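Local coordinates for TetR-family transcriptional regulator (Streptomyces coelicolor, PDB 2G7L), which probably regulates transcription as a TetR-family protein, with a helix-turn-helix DNA-binding domain and an all-helical C-terminal domain, at residues A[78-83]-A[94-99]; A[102-107]-A[158-163]. All coordinates share one frame; numbering follows the deposited sequence.

Interaction 1 of 2, residues A[78-83]-A[94-99]; sequences VDLTGA and RAVLTS
Val78 comes closest to helix 89-106 at Ser99, where the two CA atoms are 5.8 Å apart. Its CB bond points at the helix, and the CG2 branch lies 3.7 Å from Ser99 OG, so a methyl meets a hydroxyl in van der Waals contact. Asp79 approaches the same hydroxyl with its carboxylate: OD2 stands 3.7 Å from Ser99 OG, too far for a hydrogen bond, and 3.9 Å from Ser99 CB. The serine instead bends back onto its own helix. With OG held between its backbone N and carbonyl carbon (chi1 51°), the hydroxyl lies 3.3 Å from both Ala95 O and Val96 O, two weak alternatives for a single proton. The backbone of Asp79 also takes part, its O resting 4.0 Å from Val96 CB, close to the CG1 branch as well. At Leu80 the CB bond turns away from the helix, yet the chain curls back far enough for CD2 to come within 4.2 Å of Val96 CG2. Two branched aliphatic ends thus meet at the inner side of the contact, where Leu80 also touches Arg126 and Val96 packs on Leu127, Val131 and Leu134 of helix 122-136. The segment therefore lays the connection between helices 63-74 and 89-106 along one side of the latter within the TetR-like C-terminal domain. Since they share neither a hydrogen bond nor a salt bridge, the two segments meet through van der Waals contacts, largely of valine and leucine methyls and of the serine side chain. The exposed Asp79 carboxylate, near a hydroxyl that turns to helix carbonyls, probably stays hydrated beside an apolar contact in which Val78 and Val96 are buried.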
loop_
_atom_site.group_PDB
_atom_site.type_symbol
_atom_site.label_atom_id
_atom_site.label_comp_id
_atom_site.label_asym_id
_atom_site.label_seq_id
_atom_site.Cartn_x
_atom_site.Cartn_y
_atom_site.Cartn_z
ATOM N N VAL A 78 -13.774 -9.771 12.587
ATOM C CA VAL A 78 -14.293 -8.379 12.516
ATOM C C VAL A 78 -15.834 -8.189 12.631
ATOM O O VAL A 78 -16.642 -8.942 12.048
ATOM C CB VAL A 78 -13.593 -7.461 11.380
ATOM C CG1 VAL A 78 -12.793 -8.256 10.370
ATOM C CG2 VAL A 78 -14.589 -6.511 10.676
ATOM N N ASP A 79 -16.187 -7.168 13.426
ATOM C CA ASP A 79 -17.568 -6.796 13.794
ATOM C C ASP A 79 -18.266 -5.960 12.714
ATOM O O ASP A 79 -17.995 -4.762 12.564
ATOM C CB ASP A 79 -17.590 -6.012 15.127
ATOM C CG ASP A 79 -16.216 -6.000 15.873
ATOM O OD1 ASP A 79 -16.184 -5.482 17.027
ATOM O OD2 ASP A 79 -15.176 -6.480 15.340
ATOM N N LEU A 80 -19.154 -6.606 11.964
ATOM C CA LEU A 80 -19.962 -5.960 10.935
ATOM C C LEU A 80 -21.387 -5.654 11.456
ATOM O O LEU A 80 -22.361 -5.521 10.690
ATOM C CB LEU A 80 -20.012 -6.854 9.696
ATOM C CG LEU A 80 -18.671 -7.224 9.049
ATOM C CD1 LEU A 80 -18.964 -7.821 7.733
ATOM C CD2 LEU A 80 -17.767 -6.021 8.882
ATOM N N THR A 81 -21.474 -5.546 12.780
ATOM C CA THR A 81 -22.701 -5.292 13.530
ATOM C C THR A 81 -22.626 -3.905 14.173
ATOM O O THR A 81 -23.560 -3.095 14.027
ATOM C CB THR A 81 -22.858 -6.331 14.691
ATOM O OG1 THR A 81 -21.626 -6.424 15.444
ATOM C CG2 THR A 81 -23.253 -7.712 14.157
ATOM N N GLY A 82 -21.505 -3.667 14.877
ATOM C CA GLY A 82 -21.290 -2.517 15.774
ATOM C C GLY A 82 -20.375 -2.808 16.979
ATOM O O GLY A 82 -19.999 -3.978 17.236
ATOM N N ALA A 83 -20.032 -1.733 17.714
ATOM C CA ALA A 83 -19.123 -1.740 18.887
ATOM C C ALA A 83 -19.839 -1.250 20.144
ATOM O O ALA A 83 -19.461 -1.596 21.272
ATOM C CB ALA A 83 -17.895 -0.850 18.625
ATOM N N ARG A 94 -15.963 4.179 10.639
ATOM C CA ARG A 94 -14.658 4.231 11.236
ATOM C C ARG A 94 -14.382 2.969 12.086
ATOM O O ARG A 94 -13.239 2.430 12.083
ATOM C CB ARG A 94 -14.504 5.495 12.088
ATOM C CG ARG A 94 -13.043 5.719 12.534
ATOM C CD ARG A 94 -12.864 6.756 13.668
ATOM N NE ARG A 94 -13.195 8.148 13.267
ATOM C CZ ARG A 94 -12.340 9.058 12.790
ATOM N NH1 ARG A 94 -11.062 8.755 12.564
ATOM N NH2 ARG A 94 -12.772 10.285 12.510
ATOM N N ALA A 95 -15.390 2.529 12.864
ATOM C CA ALA A 95 -15.218 1.276 13.659
ATOM C C ALA A 95 -14.943 0.027 12.799
ATOM O O ALA A 95 -14.003 -0.728 13.080
ATOM C CB ALA A 95 -16.399 1.043 14.651
ATOM N N VAL A 96 -15.680 -0.203 11.727
ATOM C CA VAL A 96 -15.306 -1.375 10.949
ATOM C C VAL A 96 -13.902 -1.290 10.334
ATOM O O VAL A 96 -13.147 -2.250 10.355
ATOM C CB VAL A 96 -16.447 -1.998 10.046
ATOM C CG1 VAL A 96 -17.798 -1.346 10.308
ATOM C CG2 VAL A 96 -16.092 -2.141 8.579
ATOM N N LEU A 97 -13.531 -0.096 9.875
ATOM C CA LEU A 97 -12.250 0.073 9.195
ATOM C C LEU A 97 -11.133 -0.093 10.177
ATOM O O LEU A 97 -10.112 -0.615 9.839
ATOM C CB LEU A 97 -12.191 1.420 8.407
ATOM C CG LEU A 97 -12.977 1.281 7.100
ATOM C CD1 LEU A 97 -13.315 2.642 6.530
ATOM C CD2 LEU A 97 -12.172 0.428 6.079
ATOM N N THR A 98 -11.359 0.298 11.410
ATOM C CA THR A 98 -10.404 0.058 12.490
ATOM C C THR A 98 -10.199 -1.422 12.807
ATOM O O THR A 98 -9.050 -1.884 12.934
ATOM C CB THR A 98 -10.815 0.875 13.757
ATOM O OG1 THR A 98 -10.819 2.243 13.390
ATOM C CG2 THR A 98 -9.864 0.704 14.920
ATOM N N SER A 99 -11.279 -2.182 12.935
ATOM C CA SER A 99 -11.107 -3.588 13.232
ATOM C C SER A 99 -10.533 -4.325 12.059
ATOM O O SER A 99 -9.691 -5.168 12.284
ATOM C CB SER A 99 -12.358 -4.254 13.853
ATOM O OG SER A 99 -13.541 -4.017 13.131
#

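Interaction 2 of 2, residues A[102-107]-A[158-163]; sequences LVLFAH and ATAAEQ
Gln163 NE2 donates to Thr159 O at 2.8 Å, nearly straight with an N-H...O angle of 167°, and this bond fixes the amide that lies against the Phe105 ring. The carbonyl oxygen lies close to the amide plane of Gln163, while the donor is somewhat tilted from the carbonyl plane of Thr159. The glutamine chain gets there by folding: CG sits anti to the carbonyl carbon and beside the backbone N (chi1 -57°), then bends again at chi2. As a result CG hangs over the middle of the Phe105 ring, 3.7 Å from the centroid in a CH-pi contact, and the amide continues across CE2 and CZ with its plane only 8° from that of the ring. Thr159 CG2 meets the ring edge, 4.2 Å from CZ. Ala160 CB approaches Phe105 CD1 obliquely at 3.6 Å and lies 3.3 Å from Leu104 CB, closer than ordinary van der Waals contact. Leu104 and Ala160 both also touch Ala111 of helix 108-116, while Ala206 and Leu210 of helix 206-223 border the phenyl group. Replacing Phe105 by an alanine would probably strip the Gln163 amide and CG of their stacking partner and open a gap beside Ala160. Segments 102-107 and 158-163 thus meet without a polar bond between them: the small alanine permits close approach, and an amide tied back to its own helix end offers the aromatic ring a flat, preset surface.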
loop_
_atom_site.group_PDB
_atom_site.type_symbol
_atom_site.label_atom_id
_atom_site.label_comp_id
_atom_site.label_asym_id
_atom_site.label_seq_id
_atom_site.Cartn_x
_atom_site.Cartn_y
_atom_site.Cartn_z
ATOM N N LEU A 102 -6.862 -3.502 12.523
ATOM C CA LEU A 102 -6.286 -4.234 13.649
ATOM C C LEU A 102 -6.011 -5.700 13.296
ATOM O O LEU A 102 -5.028 -6.239 13.743
ATOM C CB LEU A 102 -7.223 -4.149 14.863
ATOM C CG LEU A 102 -7.164 -2.773 15.551
ATOM C CD1 LEU A 102 -8.400 -2.560 16.401
ATOM C CD2 LEU A 102 -5.874 -2.547 16.351
ATOM N N VAL A 103 -6.836 -6.334 12.473
ATOM C CA VAL A 103 -6.400 -7.662 11.993
ATOM C C VAL A 103 -5.176 -7.603 11.094
ATOM O O VAL A 103 -4.277 -8.385 11.252
ATOM C CB VAL A 103 -7.537 -8.694 11.557
ATOM C CG1 VAL A 103 -8.939 -8.118 11.522
ATOM C CG2 VAL A 103 -7.180 -9.590 10.339
ATOM N N LEU A 104 -5.094 -6.609 10.230
ATOM C CA LEU A 104 -3.894 -6.422 9.399
ATOM C C LEU A 104 -2.640 -6.125 10.211
ATOM O O LEU A 104 -1.588 -6.635 9.893
ATOM C CB LEU A 104 -4.141 -5.335 8.366
ATOM C CG LEU A 104 -4.649 -5.634 6.937
ATOM C CD1 LEU A 104 -5.301 -6.949 6.763
ATOM C CD2 LEU A 104 -5.499 -4.563 6.362
ATOM N N PHE A 105 -2.744 -5.307 11.252
ATOM C CA PHE A 105 -1.578 -4.968 12.090
ATOM C C PHE A 105 -1.051 -6.213 12.802
ATOM O O PHE A 105 0.137 -6.315 13.043
ATOM C CB PHE A 105 -1.939 -3.914 13.157
ATOM C CG PHE A 105 -1.780 -2.438 12.697
ATOM C CD1 PHE A 105 -2.267 -2.004 11.461
ATOM C CD2 PHE A 105 -1.166 -1.503 13.530
ATOM C CE1 PHE A 105 -2.136 -0.618 11.029
ATOM C CE2 PHE A 105 -1.057 -0.132 13.130
ATOM C CZ PHE A 105 -1.538 0.294 11.857
ATOM N N ALA A 106 -1.938 -7.149 13.149
ATOM C CA ALA A 106 -1.539 -8.468 13.695
ATOM C C ALA A 106 -0.820 -9.324 12.649
ATOM O O ALA A 106 0.020 -10.134 13.002
ATOM C CB ALA A 106 -2.758 -9.210 14.280
ATOM N N HIS A 107 -1.126 -9.130 11.354
ATOM C CA HIS A 107 -0.538 -9.948 10.290
ATOM C C HIS A 107 0.013 -9.148 9.076
ATOM O O HIS A 107 -0.525 -9.251 7.941
ATOM C CB HIS A 107 -1.549 -10.991 9.820
ATOM C CG HIS A 107 -2.102 -11.828 10.926
ATOM N ND1 HIS A 107 -1.473 -12.967 11.386
ATOM C CD2 HIS A 107 -3.218 -11.681 11.680
ATOM C CE1 HIS A 107 -2.177 -13.489 12.374
ATOM N NE2 HIS A 107 -3.233 -12.723 12.580
ATOM N N ALA A 158 -2.430 -0.476 3.036
ATOM C CA ALA A 158 -1.077 0.118 2.819
ATOM C C ALA A 158 -0.444 0.494 4.138
ATOM O O ALA A 158 0.733 0.240 4.336
ATOM C CB ALA A 158 -1.124 1.311 1.855
ATOM N N THR A 159 -1.205 1.042 5.058
ATOM C CA THR A 159 -0.636 1.450 6.368
ATOM C C THR A 159 -0.224 0.268 7.258
ATOM O O THR A 159 0.758 0.337 8.020
ATOM C CB THR A 159 -1.589 2.393 7.171
ATOM O OG1 THR A 159 -1.853 3.593 6.419
ATOM C CG2 THR A 159 -0.947 2.832 8.514
ATOM N N ALA A 160 -1.023 -0.796 7.227
ATOM C CA ALA A 160 -0.659 -2.041 7.947
ATOM C C ALA A 160 0.564 -2.738 7.307
ATOM O O ALA A 160 1.392 -3.318 8.013
ATOM C CB ALA A 160 -1.875 -2.990 8.018
ATOM N N ALA A 161 0.675 -2.652 5.969
ATOM C CA ALA A 161 1.863 -3.134 5.233
ATOM C C ALA A 161 3.213 -2.628 5.735
ATOM O O ALA A 161 4.222 -3.363 5.687
ATOM C CB ALA A 161 1.715 -2.895 3.701
ATOM N N GLU A 162 3.222 -1.366 6.171
ATOM C CA GLU A 162 4.391 -0.654 6.703
ATOM C C GLU A 162 4.742 -1.053 8.123
ATOM O O GLU A 162 5.757 -0.608 8.629
ATOM C CB GLU A 162 4.141 0.867 6.684
ATOM C CG GLU A 162 3.868 1.543 5.268
ATOM C CD GLU A 162 3.678 3.096 5.365
ATOM O OE1 GLU A 162 4.237 3.815 4.493
ATOM O OE2 GLU A 162 2.976 3.605 6.295
ATOM N N GLN A 163 3.884 -1.847 8.790
ATOM C CA GLN A 163 4.160 -2.333 10.157
ATOM C C GLN A 163 5.160 -3.497 10.144
ATOM O O GLN A 163 5.167 -4.314 9.207
ATOM C CB GLN A 163 2.873 -2.729 10.900
ATOM C CG GLN A 163 1.787 -1.619 11.027
ATOM C CD GLN A 163 2.363 -0.231 11.360
ATOM O OE1 GLN A 163 3.075 -0.073 12.349
ATOM N NE2 GLN A 163 2.065 0.773 10.507
#

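In the fold
Both contacts use helix 89-106. Interaction 1 packs a loop on its middle, about 14 Å from the centre of the chain, and interaction 2 joins its C-terminal end to helix 142-161, about 7 Å from that centre. Each is partly buried and each lacks polar bonds between its segments. In the outer contact a loop lends aliphatic branches and a carboxylate at the surface; in the inner one an aromatic ring, a stacked amide and an alanine bring two helices together near the second subunit, whose Gln154 packs on Ala158 and Glu162. The centres of the two contacts are about 16 Å apart, and the two meet where Val78 CG1 lies 4.0 Å from Val103 CG1.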